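Local structure of putative modification methylase (Thermus thermophilus, 2ZIG) at residues L24-A29 with R268-A273; L93-G98 with V121-L126; I170-K175 with E226-M231. The protein probably methylates cytosine at N4 in DNA using S-adenosylmethionine, as a member of the N4 branch of the N(4)/N(6)-methyltransferase family. One frame throughout, in Å; residues are numbered along the deposited sequence.

Interaction 1. Residues L24-A29 with R268-A273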
ATOM      1  N   LEU B  24      18.715  24.953  -3.602  1.00 35.94           N
ATOM      2  CA  LEU B  24      18.915  23.557  -3.940  1.00 34.57           C
ATOM      3  C   LEU B  24      20.371  23.257  -3.582  1.00 36.58           C
ATOM      4  O   LEU B  24      21.293  23.854  -4.148  1.00 36.34           O
ATOM      5  CB  LEU B  24      18.690  23.327  -5.437  1.00 33.14           C
ATOM      6  CG  LEU B  24      18.412  21.905  -5.946  1.00 31.30           C
ATOM      7  CD1 LEU B  24      18.822  21.815  -7.403  1.00 29.24           C
ATOM      8  CD2 LEU B  24      19.167  20.880  -5.150  1.00 31.57           C
ATOM      9  N   HIS B  25      20.578  22.358  -2.628  1.00 36.26           N
ATOM     10  CA  HIS B  25      21.932  21.994  -2.220  1.00 35.90           C
ATOM     11  C   HIS B  25      22.392  20.789  -3.013  1.00 36.18           C
ATOM     12  O   HIS B  25      21.617  19.861  -3.270  1.00 36.01           O
ATOM     13  CB  HIS B  25      21.978  21.650  -0.736  1.00 36.19           C
ATOM     14  CG  HIS B  25      21.680  22.804   0.163  1.00 36.33           C
ATOM     15  ND1 HIS B  25      22.666  23.506   0.822  1.00 35.79           N
ATOM     16  CD2 HIS B  25      20.506  23.374   0.522  1.00 36.60           C
ATOM     17  CE1 HIS B  25      22.111  24.458   1.551  1.00 37.28           C
ATOM     18  NE2 HIS B  25      20.801  24.399   1.386  1.00 37.49           N
ATOM     19  N   VAL B  26      23.657  20.801  -3.405  1.00 36.52           N
ATOM     20  CA  VAL B  26      24.205  19.686  -4.160  1.00 36.81           C
ATOM     21  C   VAL B  26      25.076  18.880  -3.226  1.00 36.19           C
ATOM     22  O   VAL B  26      26.064  19.386  -2.708  1.00 36.89           O
ATOM     23  CB  VAL B  26      25.051  20.165  -5.346  1.00 36.53           C
ATOM     24  CG1 VAL B  26      25.654  18.970  -6.066  1.00 37.72           C
ATOM     25  CG2 VAL B  26      24.191  20.978  -6.294  1.00 35.48           C
ATOM     26  N   GLY B  27      24.697  17.627  -3.004  1.00 36.80           N
ATOM     27  CA  GLY B  27      25.468  16.773  -2.121  1.00 37.40           C
ATOM     28  C   GLY B  27      24.731  15.522  -1.686  1.00 38.69           C
ATOM     29  O   GLY B  27      23.821  15.040  -2.366  1.00 38.10           O
ATOM     30  N   ASP B  28      25.135  14.992  -0.540  1.00 39.34           N
ATOM     31  CA  ASP B  28      24.525  13.797   0.009  1.00 38.71           C
ATOM     32  C   ASP B  28      23.378  14.180   0.932  1.00 39.21           C
ATOM     33  O   ASP B  28      23.575  14.886   1.920  1.00 38.25           O
ATOM     34  CB  ASP B  28      25.569  12.985   0.768  1.00 38.55           C
ATOM     35  CG  ASP B  28      24.977  11.780   1.447  1.00 37.63           C
ATOM     36  OD1 ASP B  28      24.593  11.887   2.630  1.00 39.26           O
ATOM     37  OD2 ASP B  28      24.884  10.730   0.788  1.00 39.84           O
ATOM     38  N   ALA B  29      22.183  13.697   0.593  1.00 39.82           N
ATOM     39  CA  ALA B  29      20.958  13.977   1.339  1.00 38.86           C
ATOM     40  C   ALA B  29      21.090  13.949   2.864  1.00 39.66           C
ATOM     41  O   ALA B  29      20.724  14.911   3.542  1.00 37.99           O
ATOM     42  CB  ALA B  29      19.867  13.010   0.898  1.00 36.31           C
ATOM     43  N   ARG B 268      24.786  17.626 -12.269  1.00 33.01           N
ATOM     44  CA  ARG B 268      24.235  17.773 -13.617  1.00 32.17           C
ATOM     45  C   ARG B 268      22.743  18.090 -13.523  1.00 31.29           C
ATOM     46  O   ARG B 268      22.257  19.045 -14.131  1.00 29.92           O
ATOM     47  CB  ARG B 268      24.429  16.485 -14.419  1.00 33.12           C
ATOM     48  CG  ARG B 268      24.868  16.732 -15.854  1.00 38.49           C
ATOM     49  CD  ARG B 268      23.786  16.509 -16.894  1.00 39.60           C
ATOM     50  NE  ARG B 268      23.559  15.088 -17.136  1.00 40.88           N
ATOM     51  CZ  ARG B 268      22.761  14.606 -18.085  1.00 41.03           C
ATOM     52  NH1 ARG B 268      22.112  15.436 -18.897  1.00 37.97           N
ATOM     53  NH2 ARG B 268      22.594  13.295 -18.203  1.00 40.38           N
ATOM     54  N   TYR B 269      22.034  17.280 -12.742  1.00 30.45           N
ATOM     55  CA  TYR B 269      20.595  17.412 -12.540  1.00 32.00           C
ATOM     56  C   TYR B 269      20.229  18.691 -11.804  1.00 31.59           C
ATOM     57  O   TYR B 269      19.215  19.315 -12.104  1.00 30.74           O
ATOM     58  CB  TYR B 269      20.077  16.199 -11.759  1.00 33.06           C
ATOM     59  CG  TYR B 269      20.233  14.883 -12.500  1.00 34.86           C
ATOM     60  CD1 TYR B 269      20.200  13.664 -11.815  1.00 36.14           C
ATOM     61  CD2 TYR B 269      20.393  14.856 -13.884  1.00 34.45           C
ATOM     62  CE1 TYR B 269      20.323  12.452 -12.496  1.00 36.25           C
ATOM     63  CE2 TYR B 269      20.514  13.653 -14.574  1.00 36.49           C
ATOM     64  CZ  TYR B 269      20.478  12.457 -13.875  1.00 37.01           C
ATOM     65  OH  TYR B 269      20.596  11.274 -14.565  1.00 38.79           O
ATOM     66  N   ALA B 270      21.046  19.077 -10.831  1.00 32.67           N
ATOM     67  CA  ALA B 270      20.785  20.303 -10.090  1.00 34.22           C
ATOM     68  C   ALA B 270      20.833  21.471 -11.067  1.00 34.04           C
ATOM     69  O   ALA B 270      20.071  22.423 -10.938  1.00 36.46           O
ATOM     70  CB  ALA B 270      21.824  20.491  -8.982  1.00 34.94           C
ATOM     71  N   GLN B 271      21.723  21.389 -12.052  1.00 33.19           N
ATOM     72  CA  GLN B 271      21.846  22.452 -13.049  1.00 34.67           C
ATOM     73  C   GLN B 271      20.620  22.447 -13.951  1.00 33.83           C
ATOM     74  O   GLN B 271      20.172  23.492 -14.414  1.00 31.21           O
ATOM     75  CB  GLN B 271      23.096  22.257 -13.906  1.00 34.95           C
ATOM     76  CG  GLN B 271      23.993  23.473 -13.983  1.00 38.95           C
ATOM     77  CD  GLN B 271      23.255  24.745 -14.357  1.00 39.89           C
ATOM     78  OE1 GLN B 271      22.629  24.835 -15.415  1.00 43.51           O
ATOM     79  NE2 GLN B 271      23.331  25.738 -13.489  1.00 38.08           N
ATOM     80  N   LEU B 272      20.090  21.259 -14.213  1.00 34.28           N
ATOM     81  CA  LEU B 272      18.899  21.148 -15.037  1.00 33.87           C
ATOM     82  C   LEU B 272      17.756  21.736 -14.218  1.00 33.44           C
ATOM     83  O   LEU B 272      16.887  22.435 -14.742  1.00 33.98           O
ATOM     84  CB  LEU B 272      18.620  19.681 -15.376  1.00 33.54           C
ATOM     85  CG  LEU B 272      19.624  19.008 -16.320  1.00 33.24           C
ATOM     86  CD1 LEU B 272      19.232  17.556 -16.525  1.00 32.79           C
ATOM     87  CD2 LEU B 272      19.657  19.742 -17.660  1.00 31.61           C
ATOM     88  N   ALA B 273      17.783  21.454 -12.923  1.00 31.34           N
ATOM     89  CA  ALA B 273      16.773  21.948 -12.001  1.00 31.48           C
ATOM     90  C   ALA B 273      16.712  23.471 -12.023  1.00 32.33           C
ATOM     91  O   ALA B 273      15.633  24.055 -12.138  1.00 31.29           O
ATOM     92  CB  ALA B 273      17.081  21.463 -10.594  1.00 32.48           C
TER
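Strand residues Leu24 and Val26 face Ala270 and Ala273 of a helix that runs nearly antiparallel to the strand, the two short axes coming within 9.2 Å at an angle of 163°. This is the layering of strand and helix expected in the Rossmann-like fold of S-adenosylmethionine-dependent methyltransferases. Helix 267-280 connects strand 259-264 to strand 286-289, and strand 22-26, although far earlier in the chain, lies between those two in the sheet. The helix therefore packs over a strand that does not belong to its own beta-alpha-beta crossover, and Leu24 and His25 tie that strand to both neighbours through backbone hydrogen bonds.

The interface is entirely aliphatic. With CG turned opposite its backbone N (chi1 -161°), Leu24 sends CD1 out to the helix, where the methyl comes to 3.6 Å from Ala270 CB and 3.7 Å from Ala273 CB. These two beta carbons stand one helical turn apart, and the methyl bridges them, lying over the step from one to the next. Val26 reaches Ala270 from a separate direction, roughly at right angles to the leucine methyl, with a single branch, CG2, while its CG1 lies anti to the backbone N.

The strand ends at Val26, and Gly27 follows with backbone angles open chiefly to glycine. Asp28 then occupies the N-cap of helix 29-34, its OD1 accepting a hydrogen bond from Glu31 N. Asp28 and Ala29 bind S-adenosylmethionine, as does Glu264 of the adjacent strand, whose side chain touches Leu24, so the contact adjoins part of the cofactor site. Ala270 CB is shared by both strand residues: besides the leucine methyl it meets Val26 CG2 at 3.6 Å.

Interaction 2. Residues L93-G98 with V121-L126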
ATOM      1  N   LEU B  93       5.927  13.954   6.049  1.00 23.87           N
ATOM      2  CA  LEU B  93       6.807  13.498   4.992  1.00 22.52           C
ATOM      3  C   LEU B  93       5.910  12.734   4.009  1.00 21.81           C
ATOM      4  O   LEU B  93       5.301  11.724   4.364  1.00 20.91           O
ATOM      5  CB  LEU B  93       7.885  12.581   5.574  1.00 21.28           C
ATOM      6  CG  LEU B  93       8.588  11.578   4.659  1.00 21.85           C
ATOM      7  CD1 LEU B  93       9.531  12.279   3.692  1.00 20.77           C
ATOM      8  CD2 LEU B  93       9.348  10.597   5.522  1.00 23.33           C
ATOM      9  N   VAL B  94       5.811  13.242   2.787  1.00 23.16           N
ATOM     10  CA  VAL B  94       4.987  12.614   1.753  1.00 22.04           C
ATOM     11  C   VAL B  94       5.946  11.937   0.783  1.00 23.79           C
ATOM     12  O   VAL B  94       6.846  12.581   0.247  1.00 24.31           O
ATOM     13  CB  VAL B  94       4.148  13.665   0.984  1.00 22.87           C
ATOM     14  CG1 VAL B  94       3.218  12.977  -0.006  1.00 22.88           C
ATOM     15  CG2 VAL B  94       3.336  14.489   1.957  1.00 21.75           C
ATOM     16  N   ILE B  95       5.757  10.641   0.558  1.00 23.66           N
ATOM     17  CA  ILE B  95       6.639   9.892  -0.331  1.00 24.40           C
ATOM     18  C   ILE B  95       5.889   9.228  -1.490  1.00 25.04           C
ATOM     19  O   ILE B  95       5.033   8.365  -1.281  1.00 22.63           O
ATOM     20  CB  ILE B  95       7.404   8.812   0.463  1.00 24.38           C
ATOM     21  CG1 ILE B  95       8.094   9.453   1.677  1.00 25.87           C
ATOM     22  CG2 ILE B  95       8.438   8.158  -0.421  1.00 24.04           C
ATOM     23  CD1 ILE B  95       8.724   8.460   2.642  1.00 24.19           C
ATOM     24  N   VAL B  96       6.207   9.648  -2.710  1.00 25.15           N
ATOM     25  CA  VAL B  96       5.575   9.093  -3.903  1.00 25.49           C
ATOM     26  C   VAL B  96       6.436   7.909  -4.322  1.00 26.00           C
ATOM     27  O   VAL B  96       7.562   8.081  -4.792  1.00 25.38           O
ATOM     28  CB  VAL B  96       5.515  10.140  -5.025  1.00 25.31           C
ATOM     29  CG1 VAL B  96       4.836   9.548  -6.256  1.00 24.66           C
ATOM     30  CG2 VAL B  96       4.764  11.379  -4.524  1.00 25.19           C
ATOM     31  N   VAL B  97       5.895   6.706  -4.131  1.00 27.66           N
ATOM     32  CA  VAL B  97       6.617   5.469  -4.425  1.00 28.67           C
ATOM     33  C   VAL B  97       5.835   4.482  -5.271  1.00 28.60           C
ATOM     34  O   VAL B  97       4.683   4.193  -4.975  1.00 27.34           O
ATOM     35  CB  VAL B  97       6.950   4.669  -3.138  1.00 28.23           C
ATOM     36  CG1 VAL B  97       8.219   3.896  -3.341  1.00 31.01           C
ATOM     37  CG2 VAL B  97       7.012   5.570  -1.942  1.00 29.19           C
ATOM     38  N   GLY B  98       6.486   3.946  -6.299  1.00 28.45           N
ATOM     39  CA  GLY B  98       5.865   2.934  -7.130  1.00 28.46           C
ATOM     40  C   GLY B  98       6.601   1.649  -6.781  1.00 31.12           C
ATOM     41  O   GLY B  98       7.824   1.680  -6.618  1.00 32.85           O
ATOM     42  N   VAL B 121       6.501   0.697   6.874  1.00 30.38           N
ATOM     43  CA  VAL B 121       6.888  -0.010   8.085  1.00 30.26           C
ATOM     44  C   VAL B 121       8.094   0.645   8.763  1.00 30.88           C
ATOM     45  O   VAL B 121       8.037   1.016   9.932  1.00 31.85           O
ATOM     46  CB  VAL B 121       7.192  -1.487   7.753  1.00 30.70           C
ATOM     47  CG1 VAL B 121       7.775  -2.201   8.966  1.00 32.70           C
ATOM     48  CG2 VAL B 121       5.906  -2.173   7.302  1.00 29.68           C
ATOM     49  N   ARG B 122       9.179   0.808   8.018  1.00 31.27           N
ATOM     50  CA  ARG B 122      10.381   1.408   8.572  1.00 32.50           C
ATOM     51  C   ARG B 122      10.167   2.817   9.123  1.00 32.37           C
ATOM     52  O   ARG B 122      10.849   3.222  10.064  1.00 33.78           O
ATOM     53  CB  ARG B 122      11.486   1.398   7.519  1.00 31.80           C
ATOM     54  CG  ARG B 122      12.011   0.003   7.226  1.00 33.69           C
ATOM     55  CD  ARG B 122      12.849  -0.016   5.969  1.00 36.27           C
ATOM     56  NE  ARG B 122      13.558  -1.283   5.791  1.00 37.80           N
ATOM     57  CZ  ARG B 122      14.783  -1.528   6.251  1.00 37.90           C
ATOM     58  NH1 ARG B 122      15.444  -0.591   6.918  1.00 37.06           N
ATOM     59  NH2 ARG B 122      15.350  -2.707   6.035  1.00 34.93           N
ATOM     60  N   CYS B 123       9.223   3.564   8.554  1.00 31.09           N
ATOM     61  CA  CYS B 123       8.959   4.914   9.029  1.00 30.30           C
ATOM     62  C   CYS B 123       8.363   4.895  10.431  1.00 32.66           C
ATOM     63  O   CYS B 123       8.586   5.814  11.213  1.00 31.96           O
ATOM     64  CB  CYS B 123       8.032   5.670   8.070  1.00 27.18           C
ATOM     65  SG  CYS B 123       8.885   6.432   6.648  1.00 28.65           S
ATOM     66  N   ARG B 124       7.609   3.851  10.754  1.00 33.98           N
ATOM     67  CA  ARG B 124       7.029   3.743  12.084  1.00 36.23           C
ATOM     68  C   ARG B 124       8.162   3.593  13.094  1.00 37.81           C
ATOM     69  O   ARG B 124       8.177   4.261  14.127  1.00 38.62           O
ATOM     70  CB  ARG B 124       6.120   2.528  12.179  1.00 37.29           C
ATOM     71  CG  ARG B 124       5.536   2.312  13.567  1.00 38.25           C
ATOM     72  CD  ARG B 124       5.075   0.881  13.715  1.00 37.82           C
ATOM     73  NE  ARG B 124       4.284   0.509  12.552  1.00 40.97           N
ATOM     74  CZ  ARG B 124       4.243  -0.708  12.026  1.00 40.28           C
ATOM     75  NH1 ARG B 124       4.946  -1.703  12.551  1.00 38.54           N
ATOM     76  NH2 ARG B 124       3.511  -0.915  10.948  1.00 44.66           N
ATOM     77  N   LYS B 125       9.115   2.720  12.777  1.00 38.99           N
ATOM     78  CA  LYS B 125      10.261   2.474  13.649  1.00 41.04           C
ATOM     79  C   LYS B 125      10.990   3.778  13.927  1.00 41.91           C
ATOM     80  O   LYS B 125      11.718   3.888  14.911  1.00 42.94           O
ATOM     81  CB  LYS B 125      11.246   1.500  12.996  1.00 42.79           C
ATOM     82  CG  LYS B 125      10.610   0.319  12.286  1.00 45.51           C
ATOM     83  CD  LYS B 125       9.889  -0.603  13.243  1.00 48.78           C
ATOM     84  CE  LYS B 125       9.383  -1.841  12.515  1.00 51.91           C
ATOM     85  NZ  LYS B 125      10.496  -2.556  11.818  1.00 52.34           N
ATOM     86  N   LEU B 126      10.803   4.763  13.050  1.00 40.83           N
ATOM     87  CA  LEU B 126      11.460   6.048  13.222  1.00 39.08           C
ATOM     88  C   LEU B 126      10.636   7.048  14.028  1.00 39.00           C
ATOM     89  O   LEU B 126      11.114   8.138  14.331  1.00 40.20           O
ATOM     90  CB  LEU B 126      11.819   6.645  11.859  1.00 37.58           C
ATOM     91  CG  LEU B 126      12.667   5.750  10.952  1.00 39.13           C
ATOM     92  CD1 LEU B 126      13.139   6.552   9.752  1.00 37.44           C
ATOM     93  CD2 LEU B 126      13.870   5.204  11.726  1.00 40.59           C
TER
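Leu93, Ile95 and Cys123 bring no flat group to this contact: two branched aliphatic chains meet a thiol, and aromatic rings belong to the surroundings, where Trp80 of helix 66-86 touches both Leu93 and Ile95, and Phe128 touches Leu93. The setting is again the Rossmann-like methyltransferase fold. Strand 91-97 is followed by helix 115-125 and then by strand 129-137, which runs parallel to it two places further along the sheet, so the helix forms part of a beta-alpha-beta crossover. Strand 167-174 fills the place between them in the opposite direction.

The touching is done at the ends of the side chains. Cys123 SG, turned opposite its own carbonyl carbon (chi1 -83°), points from the helix to the sheet and faces a pair of methyls. Leu93 CD2 lies 4.3 Å from the sulfur. Ile95 reaches the same atom with CD1, at the end of an extended branch (chi2 172°), though at a loose distance. The two methyls are themselves in contact, Leu93 CD2 being 3.6 Å from Ile95 CD1, and together they make a small apolar patch that the sulfur faces loosely. Only 60 Å² is buried between the segments, and neighbouring parts of the fold complete the layer: Ile119, one turn earlier on the helix, also packs on Ile95.

Other sides of the helix make polar contacts. Arg122 forms salt bridges with Asp74 and Asp77 of helix 66-86, while Arg124 NH2 pairs with Asp118 of the second subunit, so this helix contributes to the dimer interface. At the sheet, Ile95 also touches Pro48, in the SPPY sequence characteristic of this family. The sulfur's longer contact, from Cys123 SG to Ile95 CD1, measures 4.5 Å.

Interaction 3. Residues I170-K175 with E226-M231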
ATOM      1  N   ILE B 170       1.171   7.157  -2.514  1.00 19.97           N
ATOM      2  CA  ILE B 170       1.598   8.426  -1.950  1.00 20.36           C
ATOM      3  C   ILE B 170       1.481   8.249  -0.457  1.00 19.66           C
ATOM      4  O   ILE B 170       0.409   8.403   0.110  1.00 20.69           O
ATOM      5  CB  ILE B 170       0.727   9.602  -2.429  1.00 19.99           C
ATOM      6  CG1 ILE B 170       0.834   9.725  -3.951  1.00 19.53           C
ATOM      7  CG2 ILE B 170       1.210  10.909  -1.785  1.00 20.76           C
ATOM      8  CD1 ILE B 170      -0.046  10.819  -4.549  1.00 23.52           C
ATOM      9  N   LEU B 171       2.602   7.879   0.159  1.00 20.25           N
ATOM     10  CA  LEU B 171       2.681   7.645   1.596  1.00 19.78           C
ATOM     11  C   LEU B 171       2.632   8.942   2.384  1.00 19.47           C
ATOM     12  O   LEU B 171       3.222   9.939   1.994  1.00 21.17           O
ATOM     13  CB  LEU B 171       3.965   6.886   1.918  1.00 18.12           C
ATOM     14  CG  LEU B 171       4.138   5.594   1.107  1.00 17.98           C
ATOM     15  CD1 LEU B 171       5.489   4.957   1.412  1.00 19.48           C
ATOM     16  CD2 LEU B 171       3.010   4.642   1.447  1.00 15.49           C
ATOM     17  N   MET B 172       1.919   8.916   3.502  1.00 22.49           N
ATOM     18  CA  MET B 172       1.778  10.085   4.357  1.00 24.23           C
ATOM     19  C   MET B 172       2.294   9.728   5.749  1.00 26.34           C
ATOM     20  O   MET B 172       1.697   8.910   6.456  1.00 25.48           O
ATOM     21  CB  MET B 172       0.307  10.491   4.432  1.00 24.63           C
ATOM     22  CG  MET B 172      -0.360  10.681   3.077  1.00 24.58           C
ATOM     23  SD  MET B 172      -0.110  12.320   2.403  1.00 28.72           S
ATOM     24  CE  MET B 172      -1.244  12.297   1.007  1.00 30.40           C
ATOM     25  N   GLN B 173       3.409  10.342   6.129  1.00 27.12           N
ATOM     26  CA  GLN B 173       4.015  10.088   7.424  1.00 29.28           C
ATOM     27  C   GLN B 173       4.100  11.386   8.207  1.00 30.28           C
ATOM     28  O   GLN B 173       4.875  12.279   7.861  1.00 32.71           O
ATOM     29  CB  GLN B 173       5.399   9.482   7.223  1.00 28.61           C
ATOM     30  CG  GLN B 173       5.360   8.179   6.435  1.00 27.93           C
ATOM     31  CD  GLN B 173       4.542   7.118   7.133  1.00 30.05           C
ATOM     32  OE1 GLN B 173       3.579   6.586   6.575  1.00 31.60           O
ATOM     33  NE2 GLN B 173       4.922   6.802   8.370  1.00 30.91           N
ATOM     34  N   ARG B 174       3.300  11.482   9.265  1.00 30.96           N
ATOM     35  CA  ARG B 174       3.250  12.687  10.084  1.00 32.03           C
ATOM     36  C   ARG B 174       4.093  12.631  11.344  1.00 32.02           C
ATOM     37  O   ARG B 174       4.137  11.612  12.030  1.00 29.96           O
ATOM     38  CB  ARG B 174       1.797  12.989  10.466  1.00 34.18           C
ATOM     39  CG  ARG B 174       1.594  14.309  11.192  1.00 37.90           C
ATOM     40  CD  ARG B 174       0.120  14.698  11.231  1.00 39.12           C
ATOM     41  NE  ARG B 174      -0.688  13.746  11.989  1.00 43.77           N
ATOM     42  CZ  ARG B 174      -2.018  13.755  12.027  1.00 44.13           C
ATOM     43  NH1 ARG B 174      -2.674  12.851  12.742  1.00 43.89           N
ATOM     44  NH2 ARG B 174      -2.700  14.661  11.341  1.00 45.98           N
ATOM     45  N   LYS B 175       4.773  13.737  11.635  1.00 34.56           N
ATOM     46  CA  LYS B 175       5.587  13.831  12.837  1.00 36.29           C
ATOM     47  C   LYS B 175       4.653  14.292  13.942  1.00 37.57           C
ATOM     48  O   LYS B 175       4.132  15.405  13.895  1.00 38.08           O
ATOM     49  CB  LYS B 175       6.709  14.857  12.677  1.00 36.89           C
ATOM     50  CG  LYS B 175       7.491  15.085  13.975  1.00 36.27           C
ATOM     51  CD  LYS B 175       8.597  16.108  13.808  1.00 35.91           C
ATOM     52  CE  LYS B 175       9.378  16.270  15.101  1.00 36.22           C
ATOM     53  NZ  LYS B 175      10.498  17.237  14.960  1.00 34.80           N
ATOM     54  N   GLU B 226       2.159  20.012  -7.048  1.00 23.02           N
ATOM     55  CA  GLU B 226       1.449  21.232  -6.674  1.00 24.88           C
ATOM     56  C   GLU B 226       0.247  20.921  -5.799  1.00 23.18           C
ATOM     57  O   GLU B 226      -0.055  21.650  -4.869  1.00 23.85           O
ATOM     58  CB  GLU B 226       1.005  22.004  -7.915  1.00 24.35           C
ATOM     59  CG  GLU B 226       2.159  22.540  -8.724  1.00 29.28           C
ATOM     60  CD  GLU B 226       1.705  23.223  -9.991  1.00 33.34           C
ATOM     61  OE1 GLU B 226       0.879  22.626 -10.714  1.00 39.98           O
ATOM     62  OE2 GLU B 226       2.173  24.344 -10.273  1.00 35.20           O
ATOM     63  N   ARG B 227      -0.439  19.831  -6.108  1.00 24.24           N
ATOM     64  CA  ARG B 227      -1.607  19.423  -5.343  1.00 23.55           C
ATOM     65  C   ARG B 227      -1.198  19.107  -3.896  1.00 23.25           C
ATOM     66  O   ARG B 227      -1.865  19.519  -2.950  1.00 21.59           O
ATOM     67  CB  ARG B 227      -2.242  18.204  -6.024  1.00 24.36           C
ATOM     68  CG  ARG B 227      -3.624  17.828  -5.542  1.00 28.92           C
ATOM     69  CD  ARG B 227      -4.254  16.746  -6.441  1.00 28.80           C
ATOM     70  NE  ARG B 227      -4.698  17.260  -7.739  1.00 31.49           N
ATOM     71  CZ  ARG B 227      -5.419  16.564  -8.618  1.00 31.36           C
ATOM     72  NH1 ARG B 227      -5.779  15.307  -8.353  1.00 27.38           N
ATOM     73  NH2 ARG B 227      -5.816  17.135  -9.751  1.00 30.96           N
ATOM     74  N   LEU B 228      -0.087  18.399  -3.723  1.00 23.00           N
ATOM     75  CA  LEU B 228       0.380  18.042  -2.385  1.00 22.32           C
ATOM     76  C   LEU B 228       0.789  19.284  -1.589  1.00 22.60           C
ATOM     77  O   LEU B 228       0.426  19.427  -0.420  1.00 20.91           O
ATOM     78  CB  LEU B 228       1.543  17.045  -2.486  1.00 19.45           C
ATOM     79  CG  LEU B 228       1.105  15.682  -3.053  1.00 21.78           C
ATOM     80  CD1 LEU B 228       2.324  14.809  -3.395  1.00 15.95           C
ATOM     81  CD2 LEU B 228       0.197  14.981  -2.024  1.00 18.41           C
ATOM     82  N   VAL B 229       1.526  20.188  -2.228  1.00 23.31           N
ATOM     83  CA  VAL B 229       1.943  21.413  -1.563  1.00 23.24           C
ATOM     84  C   VAL B 229       0.712  22.172  -1.061  1.00 25.33           C
ATOM     85  O   VAL B 229       0.653  22.574   0.101  1.00 25.57           O
ATOM     86  CB  VAL B 229       2.749  22.332  -2.513  1.00 23.36           C
ATOM     87  CG1 VAL B 229       2.983  23.695  -1.855  1.00 21.37           C
ATOM     88  CG2 VAL B 229       4.086  21.694  -2.848  1.00 20.44           C
ATOM     89  N   ARG B 230      -0.280  22.351  -1.931  1.00 26.03           N
ATOM     90  CA  ARG B 230      -1.493  23.078  -1.558  1.00 24.94           C
ATOM     91  C   ARG B 230      -2.280  22.406  -0.445  1.00 25.39           C
ATOM     92  O   ARG B 230      -2.952  23.078   0.336  1.00 26.02           O
ATOM     93  CB  ARG B 230      -2.399  23.256  -2.776  1.00 24.84           C
ATOM     94  CG  ARG B 230      -1.743  24.023  -3.919  1.00 28.14           C
ATOM     95  CD  ARG B 230      -2.718  24.224  -5.050  1.00 25.05           C
ATOM     96  NE  ARG B 230      -3.894  24.961  -4.600  1.00 25.16           N
ATOM     97  CZ  ARG B 230      -5.019  25.063  -5.293  1.00 27.24           C
ATOM     98  NH1 ARG B 230      -5.123  24.465  -6.478  1.00 25.73           N
ATOM     99  NH2 ARG B 230      -6.035  25.765  -4.806  1.00 27.53           N
ATOM    100  N   MET B 231      -2.192  21.081  -0.373  1.00 24.63           N
ATOM    101  CA  MET B 231      -2.924  20.325   0.637  1.00 23.29           C
ATOM    102  C   MET B 231      -2.230  20.197   1.983  1.00 21.59           C
ATOM    103  O   MET B 231      -2.892  20.113   3.010  1.00 23.63           O
ATOM    104  CB  MET B 231      -3.205  18.902   0.148  1.00 22.06           C
ATOM    105  CG  MET B 231      -4.094  18.772  -1.063  1.00 20.08           C
ATOM    106  SD  MET B 231      -3.963  17.070  -1.669  1.00 19.96           S
ATOM    107  CE  MET B 231      -4.810  16.132  -0.307  1.00 19.99           C
TER
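Leu228 meets Ile170 and Met172 through one methyl, CD2, which sits over the neighbouring Ile170 CG2 and Met172 CE methyls. Helix 222-232 here packs on strand 167-174, the antiparallel strand of the Rossmann-like methyltransferase sheet, which is inserted between the parallel strands 91-97 and 129-137. Ile170 offers its CG2 branch, 4.2 Å from Leu228 CD2. Met172 offers the terminal methyl: its beta carbon does not point at the helix, but the bend at chi2 (-85°) swings the thioether chain round and brings CE into the contact.

The next shell comes from those flanking strands. Val94 touches both Ile170 and Leu228, while Ile134 supports Ile170 and Met172 from the other neighbour, so the leucine rests on a surface formed by more than one strand. Further out, Arg227 makes a salt bridge to Asp207 and a cation-pi contact with Trp205, and Glu226 is salt-bridged to Arg255. Met231 makes backbone hydrogen bonds with the second subunit and packs on its Ile163, so this helix takes part in the dimer interface. Met172 CE lies 4.3 Å from Leu228 CD2.

How the interactions relate
All three contacts fix helices to one mixed sheet. Interactions 2 and 3 lie side by side, their centres 12 Å apart, because strands 91-97 and 167-174 are antiparallel neighbours joined by backbone bonds such as Leu93 N to Gln173 O at 2.7 Å. Their helices pack on opposite faces of the sheet, and both contacts reach the second subunit. Interaction 1 lies, centre to centre, about 23 Å from interaction 2 and about 22 Å from interaction 3, touching neither, toward the other end of the sheet beside the cofactor site. Along the chain interaction 2 precedes interaction 3, and the segments of interaction 1 enclose both, so segments from near both ends meet on that sheet.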